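Local coordinates for protein aminotransferase, class IV (Brucella abortus, PDB 4TVI) that probably catalyses the reversible transfer of amino groups between branched-chain amino acids (leucine, isoleucine, valine) and 2-oxoglutarate, using pyridoxal 5'-phosphate, at residues A[37-42]-A[142-147]; A[49-54]-A[125-130]; A[158-163]-A[200-205]; A[271-276]-A[291-296]. One frame throughout, in Å; residues are numbered along the deposited sequence. Where two conformers were deposited one is given.

Contact 1: residues A[37-42]-A[142-147]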
loop_
_atom_site.group_PDB
_atom_site.type_symbol
_atom_site.label_atom_id
_atom_site.label_comp_id
_atom_site.label_asym_id
_atom_site.label_seq_id
_atom_site.Cartn_x
_atom_site.Cartn_y
_atom_site.Cartn_z
ATOM N N THR A 37 -19.900 -13.090 -0.353
ATOM C CA THR A 37 -19.479 -11.697 -0.350
ATOM C C THR A 37 -20.650 -10.759 -0.622
ATOM O O THR A 37 -21.391 -10.946 -1.586
ATOM C CB THR A 37 -18.371 -11.450 -1.397
ATOM O OG1 THR A 37 -17.268 -12.326 -1.144
ATOM C CG2 THR A 37 -17.891 -10.003 -1.357
ATOM N N TYR A 38 -20.806 -9.742 0.222
ATOM C CA TYR A 38 -21.810 -8.710 -0.012
ATOM C C TYR A 38 -21.179 -7.581 -0.813
ATOM O O TYR A 38 -20.212 -6.962 -0.372
ATOM C CB TYR A 38 -22.374 -8.174 1.306
ATOM C CG TYR A 38 -23.503 -7.186 1.126
ATOM C CD1 TYR A 38 -24.820 -7.615 1.010
ATOM C CD2 TYR A 38 -23.249 -5.824 1.051
ATOM C CE1 TYR A 38 -25.855 -6.708 0.835
ATOM C CE2 TYR A 38 -24.271 -4.913 0.879
ATOM C CZ TYR A 38 -25.570 -5.356 0.771
ATOM O OH TYR A 38 -26.579 -4.435 0.596
ATOM N N TYR A 39 -21.717 -7.331 -1.998
ATOM C CA TYR A 39 -21.164 -6.317 -2.895
ATOM C C TYR A 39 -22.261 -5.798 -3.809
ATOM O O TYR A 39 -23.026 -6.585 -4.368
ATOM C CB TYR A 39 -20.007 -6.891 -3.718
ATOM C CG TYR A 39 -19.434 -5.948 -4.759
ATOM C CD1 TYR A 39 -18.795 -4.768 -4.386
ATOM C CD2 TYR A 39 -19.531 -6.240 -6.116
ATOM C CE1 TYR A 39 -18.264 -3.906 -5.337
ATOM C CE2 TYR A 39 -19.008 -5.383 -7.078
ATOM C CZ TYR A 39 -18.374 -4.218 -6.684
ATOM O OH TYR A 39 -17.852 -3.365 -7.635
ATOM N N LYS A 40 -22.344 -4.478 -3.942
ATOM C CA LYS A 40 -23.401 -3.843 -4.722
ATOM C C LYS A 40 -24.788 -4.381 -4.360
ATOM O O LYS A 40 -25.544 -4.796 -5.231
ATOM C CB LYS A 40 -23.143 -4.021 -6.221
ATOM C CG LYS A 40 -21.903 -3.304 -6.729
ATOM C CD LYS A 40 -22.254 -2.237 -7.753
ATOM C CE LYS A 40 -21.038 -1.391 -8.110
ATOM N NZ LYS A 40 -20.754 -0.380 -7.044
ATOM N N GLY A 41 -25.091 -4.400 -3.067
ATOM C CA GLY A 41 -26.422 -4.717 -2.580
ATOM C C GLY A 41 -26.854 -6.170 -2.650
ATOM O O GLY A 41 -28.024 -6.483 -2.438
ATOM N N GLU A 42 -25.913 -7.065 -2.922
ATOM C CA GLU A 42 -26.245 -8.475 -3.088
ATOM C C GLU A 42 -25.211 -9.378 -2.439
ATOM O O GLU A 42 -24.013 -9.143 -2.564
ATOM C CB GLU A 42 -26.362 -8.835 -4.574
ATOM C CG GLU A 42 -27.364 -8.012 -5.363
ATOM C CD GLU A 42 -28.801 -8.325 -4.992
ATOM O OE1 GLU A 42 -29.034 -9.339 -4.296
ATOM O OE2 GLU A 42 -29.696 -7.557 -5.406
ATOM N N SER A 142 -16.620 8.640 -3.684
ATOM C CA SER A 142 -16.606 7.459 -4.540
ATOM C C SER A 142 -16.307 6.194 -3.743
ATOM O O SER A 142 -16.065 5.134 -4.320
ATOM C CB SER A 142 -15.581 7.619 -5.664
ATOM O OG SER A 142 -14.257 7.511 -5.167
ATOM N N THR A 143 -16.353 6.302 -2.417
ATOM C CA THR A 143 -16.109 5.158 -1.539
ATOM C C THR A 143 -17.139 4.054 -1.758
ATOM O O THR A 143 -18.340 4.326 -1.866
ATOM C CB THR A 143 -16.127 5.575 -0.052
ATOM O OG1 THR A 143 -15.081 6.526 0.188
ATOM C CG2 THR A 143 -15.912 4.369 0.857
ATOM N N ASP A 144 -16.661 2.816 -1.871
ATOM C CA ASP A 144 -17.550 1.667 -1.982
ATOM C C ASP A 144 -17.210 0.630 -0.913
ATOM O O ASP A 144 -16.173 0.716 -0.259
ATOM C CB ASP A 144 -17.474 1.048 -3.381
ATOM C CG ASP A 144 -18.760 0.333 -3.773
ATOM O OD1 ASP A 144 -19.645 0.153 -2.902
ATOM O OD2 ASP A 144 -18.897 -0.032 -4.958
ATOM N N PHE A 145 -18.083 -0.358 -0.754
ATOM C CA PHE A 145 -17.965 -1.326 0.330
ATOM C C PHE A 145 -18.133 -2.759 -0.153
ATOM O O PHE A 145 -18.862 -3.024 -1.114
ATOM C CB PHE A 145 -19.005 -1.007 1.409
ATOM C CG PHE A 145 -19.093 -2.030 2.510
ATOM C CD1 PHE A 145 -18.212 -1.996 3.579
ATOM C CD2 PHE A 145 -20.083 -3.001 2.496
ATOM C CE1 PHE A 145 -18.301 -2.921 4.600
ATOM C CE2 PHE A 145 -20.178 -3.934 3.521
ATOM C CZ PHE A 145 -19.287 -3.894 4.571
ATOM N N ALA A 146 -17.455 -3.682 0.513
ATOM C CA ALA A 146 -17.707 -5.102 0.312
ATOM C C ALA A 146 -17.421 -5.851 1.604
ATOM O O ALA A 146 -16.495 -5.509 2.341
ATOM C CB ALA A 146 -16.873 -5.655 -0.833
ATOM N N LEU A 147 -18.240 -6.857 1.888
ATOM C CA LEU A 147 -18.078 -7.672 3.086
ATOM C C LEU A 147 -17.871 -9.129 2.690
ATOM O O LEU A 147 -18.793 -9.788 2.207
ATOM C CB LEU A 147 -19.296 -7.532 3.997
ATOM C CG LEU A 147 -19.284 -8.322 5.306
ATOM C CD1 LEU A 147 -18.071 -7.940 6.157
ATOM C CD2 LEU A 147 -20.576 -8.081 6.062
HETATM O O HOH W 1 -17.225 -0.861 -6.801
HETATM O O HOH W 2 -20.848 -2.411 -2.730
#

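Contact 2: residues A[49-54]-A[125-130]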
loop_
_atom_site.group_PDB
_atom_site.type_symbol
_atom_site.label_atom_id
_atom_site.label_comp_id
_atom_site.label_asym_id
_atom_site.label_seq_id
_atom_site.Cartn_x
_atom_site.Cartn_y
_atom_site.Cartn_z
ATOM N N ARG A 49 -15.363 -10.431 -8.223
ATOM C CA ARG A 49 -14.422 -9.404 -8.656
ATOM C C ARG A 49 -14.959 -8.024 -8.308
ATOM O O ARG A 49 -15.939 -7.566 -8.894
ATOM C CB ARG A 49 -14.159 -9.529 -10.159
ATOM C CG ARG A 49 -13.471 -10.825 -10.541
ATOM C CD ARG A 49 -12.005 -10.805 -10.135
ATOM N NE ARG A 49 -11.627 -12.003 -9.391
ATOM C CZ ARG A 49 -10.374 -12.336 -9.087
ATOM N NH1 ARG A 49 -9.366 -11.563 -9.471
ATOM N NH2 ARG A 49 -10.131 -13.447 -8.399
ATOM N N ILE A 50 -14.307 -7.353 -7.361
ATOM C CA ILE A 50 -14.852 -6.112 -6.814
ATOM C C ILE A 50 -14.070 -4.850 -7.192
ATOM O O ILE A 50 -14.617 -3.753 -7.147
ATOM C CB ILE A 50 -14.952 -6.187 -5.272
ATOM C CG1 ILE A 50 -13.583 -6.453 -4.652
ATOM C CG2 ILE A 50 -15.931 -7.282 -4.858
ATOM C CD1 ILE A 50 -13.553 -6.287 -3.150
ATOM N N LEU A 51 -12.803 -5.001 -7.562
ATOM C CA LEU A 51 -11.972 -3.850 -7.940
ATOM C C LEU A 51 -11.680 -3.817 -9.441
ATOM O O LEU A 51 -11.214 -4.799 -10.018
ATOM C CB LEU A 51 -10.656 -3.852 -7.157
ATOM C CG LEU A 51 -10.601 -2.930 -5.939
ATOM C CD1 LEU A 51 -11.692 -3.268 -4.943
ATOM C CD2 LEU A 51 -9.224 -2.972 -5.269
ATOM N N GLY A 52 -11.948 -2.676 -10.067
ATOM C CA GLY A 52 -11.769 -2.535 -11.498
ATOM C C GLY A 52 -10.343 -2.231 -11.916
ATOM O O GLY A 52 -9.526 -1.774 -11.113
ATOM N N ALA A 53 -10.045 -2.482 -13.186
ATOM C CA ALA A 53 -8.719 -2.220 -13.727
ATOM C C ALA A 53 -8.384 -0.738 -13.645
ATOM O O ALA A 53 -7.212 -0.360 -13.608
ATOM C CB ALA A 53 -8.631 -2.704 -15.166
ATOM N N ALA A 54 -9.418 0.098 -13.619
ATOM C CA ALA A 54 -9.231 1.541 -13.555
ATOM C C ALA A 54 -9.800 2.141 -12.276
ATOM O O ALA A 54 -9.973 3.353 -12.186
ATOM C CB ALA A 54 -9.854 2.211 -14.778
ATOM N N MET A 125 -14.521 -4.321 3.926
ATOM C CA MET A 125 -13.555 -3.585 3.111
ATOM C C MET A 125 -14.145 -2.297 2.532
ATOM O O MET A 125 -15.263 -2.289 2.020
ATOM C CB MET A 125 -13.037 -4.471 1.978
ATOM C CG MET A 125 -12.154 -5.623 2.437
ATOM S SD MET A 125 -11.691 -6.734 1.093
ATOM C CE MET A 125 -13.293 -7.397 0.637
ATOM N N TYR A 126 -13.382 -1.214 2.630
ATOM C CA TYR A 126 -13.724 0.070 2.025
ATOM C C TYR A 126 -12.610 0.489 1.074
ATOM O O TYR A 126 -11.441 0.219 1.346
ATOM C CB TYR A 126 -13.888 1.168 3.070
ATOM C CG TYR A 126 -15.171 1.194 3.864
ATOM C CD1 TYR A 126 -16.401 1.381 3.246
ATOM C CD2 TYR A 126 -15.139 1.108 5.247
ATOM C CE1 TYR A 126 -17.573 1.438 3.989
ATOM C CE2 TYR A 126 -16.294 1.166 5.991
ATOM C CZ TYR A 126 -17.511 1.329 5.362
ATOM O OH TYR A 126 -18.661 1.388 6.120
ATOM N N TRP A 127 -12.963 1.167 -0.014
ATOM C CA TRP A 127 -11.975 1.665 -0.967
ATOM C C TRP A 127 -12.570 2.761 -1.853
ATOM O O TRP A 127 -13.789 2.893 -1.960
ATOM C CB TRP A 127 -11.445 0.523 -1.832
ATOM C CG TRP A 127 -12.466 0.001 -2.809
ATOM C CD1 TRP A 127 -12.635 0.391 -4.109
ATOM C CD2 TRP A 127 -13.464 -0.996 -2.554
ATOM N NE1 TRP A 127 -13.673 -0.309 -4.680
ATOM C CE2 TRP A 127 -14.201 -1.165 -3.746
ATOM C CE3 TRP A 127 -13.808 -1.763 -1.434
ATOM C CZ2 TRP A 127 -15.254 -2.073 -3.853
ATOM C CZ3 TRP A 127 -14.859 -2.667 -1.543
ATOM C CH2 TRP A 127 -15.570 -2.812 -2.743
ATOM N N ALA A 128 -11.712 3.536 -2.502
ATOM C CA ALA A 128 -12.183 4.578 -3.409
ATOM C C ALA A 128 -12.223 4.071 -4.842
ATOM O O ALA A 128 -11.266 3.457 -5.312
ATOM C CB ALA A 128 -11.304 5.813 -3.314
ATOM N N GLU A 129 -13.333 4.325 -5.532
ATOM C CA GLU A 129 -13.439 3.968 -6.943
ATOM C C GLU A 129 -12.785 5.017 -7.846
ATOM O O GLU A 129 -12.280 4.684 -8.917
ATOM C CB GLU A 129 -14.900 3.783 -7.358
ATOM C CG GLU A 129 -15.489 2.438 -6.998
ATOM C CD GLU A 129 -14.870 1.304 -7.794
ATOM O OE1 GLU A 129 -14.390 1.557 -8.922
ATOM O OE2 GLU A 129 -14.858 0.160 -7.289
ATOM N N GLU A 130 -12.808 6.279 -7.420
ATOM C CA GLU A 130 -12.294 7.381 -8.233
ATOM C C GLU A 130 -11.278 8.225 -7.477
ATOM O O GLU A 130 -11.274 8.254 -6.245
ATOM C CB GLU A 130 -13.430 8.293 -8.698
ATOM C CG GLU A 130 -14.641 7.590 -9.272
ATOM C CD GLU A 130 -15.759 8.566 -9.577
ATOM O OE1 GLU A 130 -15.503 9.561 -10.291
ATOM O OE2 GLU A 130 -16.886 8.351 -9.087
#

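Contact 3: residues A[158-163]-A[200-205]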
loop_
_atom_site.group_PDB
_atom_site.type_symbol
_atom_site.label_atom_id
_atom_site.label_comp_id
_atom_site.label_asym_id
_atom_site.label_seq_id
_atom_site.Cartn_x
_atom_site.Cartn_y
_atom_site.Cartn_z
ATOM N N LYS A 158 -0.966 -24.870 16.879
ATOM C CA LYS A 158 0.193 -25.631 17.326
ATOM C C LYS A 158 1.346 -24.689 17.669
ATOM O O LYS A 158 2.354 -25.106 18.237
ATOM C CB LYS A 158 0.623 -26.637 16.258
ATOM N N GLY A 159 1.194 -23.417 17.315
ATOM C CA GLY A 159 2.204 -22.415 17.609
ATOM C C GLY A 159 3.181 -22.216 16.465
ATOM O O GLY A 159 3.322 -23.092 15.613
ATOM N N PHE A 160 3.859 -21.071 16.446
ATOM C CA PHE A 160 4.841 -20.783 15.403
ATOM C C PHE A 160 6.138 -20.192 15.954
ATOM O O PHE A 160 6.210 -19.784 17.113
ATOM C CB PHE A 160 4.243 -19.847 14.346
ATOM C CG PHE A 160 3.811 -18.509 14.880
ATOM C CD1 PHE A 160 2.533 -18.331 15.384
ATOM C CD2 PHE A 160 4.672 -17.423 14.855
ATOM C CE1 PHE A 160 2.128 -17.095 15.866
ATOM C CE2 PHE A 160 4.273 -16.186 15.336
ATOM C CZ PHE A 160 3.002 -16.023 15.844
ATOM N N THR A 161 7.160 -20.155 15.104
ATOM C CA THR A 161 8.477 -19.671 15.490
ATOM C C THR A 161 8.741 -18.274 14.944
ATOM O O THR A 161 8.134 -17.853 13.954
ATOM C CB THR A 161 9.586 -20.610 14.989
ATOM O OG1 THR A 161 9.581 -20.637 13.556
ATOM C CG2 THR A 161 9.374 -22.019 15.531
ATOM N N ILE A 162 9.654 -17.557 15.593
ATOM C CA ILE A 162 10.018 -16.219 15.146
ATOM C C ILE A 162 11.524 -16.035 15.015
ATOM O O ILE A 162 12.319 -16.747 15.631
ATOM C CB ILE A 162 9.486 -15.123 16.098
ATOM C CG1 ILE A 162 9.970 -15.371 17.528
ATOM C CG2 ILE A 162 7.964 -15.065 16.064
ATOM C CD1 ILE A 162 9.597 -14.260 18.491
ATOM N N THR A 163 11.895 -15.060 14.197
ATOM C CA THR A 163 13.271 -14.612 14.079
ATOM C C THR A 163 13.208 -13.101 13.923
ATOM O O THR A 163 12.122 -12.518 13.925
ATOM C CB THR A 163 14.001 -15.256 12.876
ATOM O OG1 THR A 163 15.358 -14.787 12.816
ATOM C CG2 THR A 163 13.291 -14.905 11.584
ATOM N N PHE A 200 11.977 -19.832 9.563
ATOM C CA PHE A 200 11.027 -19.508 10.628
ATOM C C PHE A 200 9.688 -19.065 10.047
ATOM O O PHE A 200 9.622 -18.644 8.895
ATOM C CB PHE A 200 11.604 -18.426 11.536
ATOM C CG PHE A 200 12.909 -18.813 12.177
ATOM C CD1 PHE A 200 14.111 -18.582 11.532
ATOM C CD2 PHE A 200 12.927 -19.427 13.421
ATOM C CE1 PHE A 200 15.309 -18.949 12.115
ATOM C CE2 PHE A 200 14.120 -19.795 14.009
ATOM C CZ PHE A 200 15.313 -19.556 13.355
ATOM N N HIS A 201 8.625 -19.157 10.842
ATOM C CA HIS A 201 7.282 -18.838 10.358
ATOM C C HIS A 201 7.046 -17.343 10.250
ATOM O O HIS A 201 6.328 -16.877 9.370
ATOM C CB HIS A 201 6.208 -19.418 11.283
ATOM C CG HIS A 201 6.246 -20.905 11.404
ATOM N ND1 HIS A 201 6.774 -21.548 12.503
ATOM C CD2 HIS A 201 5.800 -21.879 10.576
ATOM C CE1 HIS A 201 6.665 -22.854 12.341
ATOM N NE2 HIS A 201 6.074 -23.081 11.181
ATOM N N ASN A 202 7.632 -16.599 11.177
ATOM C CA ASN A 202 7.244 -15.215 11.378
ATOM C C ASN A 202 8.422 -14.400 11.884
ATOM O O ASN A 202 9.494 -14.949 12.155
ATOM C CB ASN A 202 6.063 -15.154 12.360
ATOM C CG ASN A 202 5.184 -13.931 12.157
ATOM O OD1 ASN A 202 5.671 -12.840 11.878
ATOM N ND2 ASN A 202 3.874 -14.120 12.278
ATOM N N ALA A 203 8.228 -13.092 12.000
ATOM C CA ALA A 203 9.299 -12.206 12.432
ATOM C C ALA A 203 8.872 -11.370 13.632
ATOM O O ALA A 203 7.710 -10.985 13.742
ATOM C CB ALA A 203 9.738 -11.308 11.286
ATOM N N LEU A 204 9.809 -11.111 14.538
ATOM C CA LEU A 204 9.582 -10.160 15.619
ATOM C C LEU A 204 10.068 -8.792 15.145
ATOM O O LEU A 204 11.269 -8.583 14.929
ATOM C CB LEU A 204 10.298 -10.600 16.899
ATOM C CG LEU A 204 9.962 -9.809 18.165
ATOM C CD1 LEU A 204 8.465 -9.916 18.521
ATOM C CD2 LEU A 204 10.848 -10.229 19.348
ATOM N N VAL A 205 9.129 -7.869 14.968
ATOM C CA VAL A 205 9.395 -6.622 14.260
ATOM C C VAL A 205 9.585 -5.434 15.203
ATOM O O VAL A 205 8.843 -5.276 16.176
ATOM C CB VAL A 205 8.250 -6.301 13.280
ATOM C CG1 VAL A 205 8.649 -5.175 12.342
ATOM C CG2 VAL A 205 7.868 -7.548 12.485
#

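Contact 4: residues A[271-276]-A[291-296]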
loop_
_atom_site.group_PDB
_atom_site.type_symbol
_atom_site.label_atom_id
_atom_site.label_comp_id
_atom_site.label_asym_id
_atom_site.label_seq_id
_atom_site.Cartn_x
_atom_site.Cartn_y
_atom_site.Cartn_z
ATOM N N ASP A 271 9.952 -16.239 29.366
ATOM C CA ASP A 271 9.574 -17.597 29.737
ATOM C C ASP A 271 8.595 -18.120 28.695
ATOM O O ASP A 271 8.655 -19.281 28.286
ATOM C CB ASP A 271 8.948 -17.647 31.134
ATOM C CG ASP A 271 9.898 -17.174 32.218
ATOM O OD1 ASP A 271 11.119 -17.368 32.057
ATOM O OD2 ASP A 271 9.421 -16.618 33.232
ATOM N N GLU A 272 7.681 -17.245 28.285
ATOM C CA GLU A 272 6.716 -17.558 27.237
ATOM C C GLU A 272 6.575 -16.389 26.280
ATOM O O GLU A 272 6.741 -15.233 26.665
ATOM C CB GLU A 272 5.332 -17.882 27.819
ATOM C CG GLU A 272 5.305 -18.763 29.054
ATOM C CD GLU A 272 3.890 -18.969 29.567
ATOM O OE1 GLU A 272 2.944 -18.842 28.755
ATOM O OE2 GLU A 272 3.718 -19.257 30.772
ATOM N N ILE A 273 6.237 -16.700 25.035
ATOM C CA ILE A 273 5.884 -15.689 24.053
ATOM C C ILE A 273 4.602 -16.131 23.352
ATOM O O ILE A 273 4.446 -17.310 23.016
ATOM C CB ILE A 273 7.004 -15.466 22.999
ATOM C CG1 ILE A 273 8.347 -15.180 23.675
ATOM C CG2 ILE A 273 6.639 -14.323 22.056
ATOM C CD1 ILE A 273 9.501 -14.980 22.691
ATOM N N PHE A 274 3.674 -15.202 23.155
ATOM C CA PHE A 274 2.486 -15.513 22.369
ATOM C C PHE A 274 1.990 -14.305 21.582
ATOM O O PHE A 274 2.469 -13.185 21.765
ATOM C CB PHE A 274 1.373 -16.078 23.264
ATOM C CG PHE A 274 0.789 -15.093 24.252
ATOM C CD1 PHE A 274 1.325 -14.964 25.528
ATOM C CD2 PHE A 274 -0.341 -14.352 23.930
ATOM C CE1 PHE A 274 0.771 -14.084 26.446
ATOM C CE2 PHE A 274 -0.903 -13.470 24.843
ATOM C CZ PHE A 274 -0.345 -13.342 26.106
ATOM N N SER A 275 1.057 -14.549 20.671
ATOM C CA SER A 275 0.501 -13.476 19.864
ATOM C C SER A 275 -1.017 -13.449 19.994
ATOM O O SER A 275 -1.637 -14.446 20.385
ATOM C CB SER A 275 0.905 -13.636 18.399
ATOM O OG SER A 275 0.260 -14.748 17.808
ATOM N N THR A 276 -1.605 -12.297 19.682
ATOM C CA THR A 276 -3.056 -12.159 19.640
ATOM C C THR A 276 -3.465 -11.570 18.301
ATOM O O THR A 276 -2.714 -10.818 17.683
ATOM C CB THR A 276 -3.608 -11.268 20.775
ATOM O OG1 THR A 276 -3.092 -9.937 20.637
ATOM C CG2 THR A 276 -3.230 -11.828 22.148
ATOM N N ARG A 291 16.445 -20.472 20.499
ATOM C CA ARG A 291 15.809 -20.857 21.751
ATOM C C ARG A 291 14.393 -21.369 21.506
ATOM O O ARG A 291 13.504 -20.611 21.114
ATOM C CB ARG A 291 15.798 -19.685 22.736
ATOM C CG ARG A 291 15.194 -20.041 24.086
ATOM C CD ARG A 291 15.185 -18.863 25.048
ATOM N NE ARG A 291 14.705 -19.275 26.364
ATOM C CZ ARG A 291 14.014 -18.499 27.191
ATOM N NH1 ARG A 291 13.720 -17.254 26.847
ATOM N NH2 ARG A 291 13.615 -18.970 28.363
ATOM N N LYS A 292 14.192 -22.662 21.737
ATOM C CA LYS A 292 12.866 -23.253 21.644
ATOM C C LYS A 292 12.077 -22.869 22.890
ATOM O O LYS A 292 12.645 -22.744 23.976
ATOM C CB LYS A 292 12.955 -24.773 21.499
ATOM N N LEU A 293 10.773 -22.675 22.737
ATOM C CA LEU A 293 9.933 -22.322 23.877
ATOM C C LEU A 293 8.699 -23.199 23.955
ATOM O O LEU A 293 8.059 -23.481 22.941
ATOM C CB LEU A 293 9.507 -20.855 23.799
ATOM C CG LEU A 293 10.629 -19.821 23.833
ATOM C CD1 LEU A 293 10.067 -18.447 23.549
ATOM C CD2 LEU A 293 11.347 -19.854 25.172
ATOM N N ASP A 294 8.354 -23.608 25.170
ATOM C CA ASP A 294 7.162 -24.404 25.385
ATOM C C ASP A 294 5.915 -23.573 25.192
ATOM O O ASP A 294 5.931 -22.355 25.373
ATOM C CB ASP A 294 7.148 -25.005 26.792
ATOM C CG ASP A 294 8.225 -26.046 26.994
ATOM O OD1 ASP A 294 8.767 -26.543 25.985
ATOM O OD2 ASP A 294 8.523 -26.370 28.163
ATOM N N TYR A 295 4.835 -24.252 24.827
ATOM C CA TYR A 295 3.495 -23.698 24.927
ATOM C C TYR A 295 3.196 -23.532 26.414
ATOM O O TYR A 295 2.866 -24.492 27.113
ATOM C CB TYR A 295 2.509 -24.623 24.203
ATOM C CG TYR A 295 1.097 -24.115 24.039
ATOM C CD1 TYR A 295 0.740 -22.832 24.428
ATOM C CD2 TYR A 295 0.135 -24.901 23.405
ATOM C CE1 TYR A 295 -0.561 -22.373 24.262
ATOM C CE2 TYR A 295 -1.157 -24.443 23.217
ATOM C CZ TYR A 295 -1.500 -23.182 23.645
ATOM O OH TYR A 295 -2.791 -22.730 23.453
ATOM N N GLY A 296 3.336 -22.300 26.896
ATOM C CA GLY A 296 3.321 -22.041 28.325
ATOM C C GLY A 296 1.965 -21.967 29.005
ATOM O O GLY A 296 0.934 -21.806 28.352
HETATM O O HOH W 3 7.036 -21.273 27.811
HETATM O O HOH W 4 6.023 -19.618 24.491
#

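Contact 1: residues A[37-42]-A[142-147]
Y38 and L147 face each other as an antiparallel hydrogen-bonded pair: L147 N donates to Y38 O and Y38 N to L147 O, the latter at 2.8 Å. The next residue, Y39, shows how a long side chain samples a neighbouring strand. Its CB leads into a ring whose CG is anti to the backbone N (chi1 175°), which carries the ring out over A146 toward D144, whose side chain it crosses at about a right angle. CD1 meets A146 CB at 4.1 Å and has F145 O near the ring plane at 3.7 Å. Further out CE1 comes to 3.9 Å from D144 OD2, and OH at the tip gives a bond to water 1, which donates to D144 OD2. One face of this ring carries K40 CG over its centre. From there the lysine bends, so that NZ forms a salt bridge of 2.8 Å with the syn side of D144 OD2. D144 OD1 is held separately, by F145 N and by water 2, so both carboxylate oxygens are engaged. Y39 also opens the type I' turn that ends at E42, joining strands 35-39 and 42-45 into a tight beta hairpin at one edge of the chain's five-stranded antiparallel sheet.

Contact 2: residues A[49-54]-A[125-130]
Where I50 and L51 face W127, the two segments run 30° apart end to end, and their nearest CA atoms, those of L51 and E129, are still 8.0 Å apart, so that side chains and not strand pairing bridge the gap between them. The pairing goes elsewhere: R49, L51 and G52 form an antiparallel ladder with the second subunit. I50 and L51 share the indole. L51 CD1 sits over one face of it, 3.5 Å from the centroid of the five-membered ring and only 13° off the normal, a clear CH-pi contact. I50 CD1 reaches the far end of the same indole, 4.0 Å from W127 CH2, and also touches the CE methyl of M125, whose chain it crosses at about a right angle. W127 CG takes up the position between its own backbone N and carbonyl carbon (chi1 70°), and NE1 points at E129 OE2 with a nearly straight bond of 2.9 Å. The acceptor lies in the indole plane, whereas the donor stands well above the carboxylate plane. E129 OE1 accepts from S55 OG, and OE2 forms a salt bridge with R49 NH1 of the second subunit, which also bonds to I50 O. An apolar patch laid on an indole thus borders a buttressed carboxylate: the indole N-H and S55 probably help to keep the negative charge positioned for the arginine that crosses the dimer interface.

Contact 3: residues A[158-163]-A[200-205]
T161 and H201 carry the polar part of this contact, and they grip each other twice. T161 N donates to H201 ND1 at 3.0 Å, from a point tilted 17° out of the imidazole plane, and H201 N donates to T161 OG1 at 3.2 Å. The threonine hydroxyl stands between its own backbone N and carbonyl carbon (chi1 63°), which turns it to the start of the other segment; there its oxygen also lies at the edge of the F200 ring, 3.6 Å from CD2. N202 OD1 accepts from A203 N of its own strand and from A216 N, and ND2 bonds to T217 OG1, whereas T163 OG1 is bonded to D289 OD1 and K198 NZ.

Backbone bonds follow along the strands. T163 N binds N202 O, and L204 N binds T163 O at 2.8 Å, while a weak bond from N202 N to T161 O precedes them. The pairs I162 with N202 and T163 with A203 are parallel bridges.

Apolar contacts fill both sides. T163 CB lies over one face of the F200 ring, 3.9 Å from its centroid, a CH-pi contact between side chains that cross at about a right angle. Beside I162, the F160 ring brings CE2 to within 3.6 Å of N202 CB, and I162 CD1 touches L204 CB.

Strand 160-164, helix 185-198 and strand 202-206 form a beta-alpha-beta crossover with parallel neighbouring strands, and the link from the first strand to the helix includes K180, the lysine that carries the pyridoxal phosphate.

Contact 4: residues A[271-276]-A[291-296]
Between the touching pairs I273–L293 and E272–G296, the carbonyl oxygen of D294 is approached by two waters that lead from it to D271 and I273. Water 3 spans D294 O and D271 O, donating to the latter at 2.6 Å, and water 4 lies 2.9 Å from D294 O and accepts from I273 N at 3.0 Å. Strand 272-277 opens with a classic beta bulge, D271 and E272 both facing V223, while on the other side G296 occupies the N-cap position of helix 297-310.

E272 links the two features. Its chain, extended beyond CG, lays the carboxylate against the glycine backbone, OE1 coming to 3.2 Å from G296 CA. The same group accepts from V298 N through OE2 and is hydrogen-bonded to T299 OG1 through OE1, so it sits at the start of the helix, where the helix dipole would probably favour its negative charge.

The rest is packing. L293 CD2 stands over the centre of the R291 guanidinium face, 3.5 Å above its plane, a contact within its own segment. R291 NH2 and D271 OD1 carry opposite charges but remain 4.7 Å apart, not in contact; D271 OD2 is instead bonded to G225 N. The other methyl of the leucine, CD1, meets I273. With CG anti to its own carbonyl carbon (chi1 -62°), L293 reaches across I273 obliquely, and its CD1 lies 3.6 Å from I273 CD1 and 3.7 Å from I273 CG1.

How the contacts relate
The four contacts fall into two separate groups, with contacts 1 and 4 on opposite sides of the chain's centre. Contacts 1 and 2, centres 10 Å apart, share the antiparallel sheet in which strands 120-128 and 143-151 are neighbours, joined by backbone pairing such as that of M125 with A146; both also touch the second subunit. Contacts 3 and 4, again 10 Å apart, belong to the mixed sheet, where F160 packs on S275 and I162 on I273. Centres of the two groups lie 33 to 40 Å apart. In sequence, contact 2 falls within the span of contact 1, and contacts 3 and 4 follow in series. The first pair lies at the subunit interface, whereas contact 3 brackets the cofactor lysine.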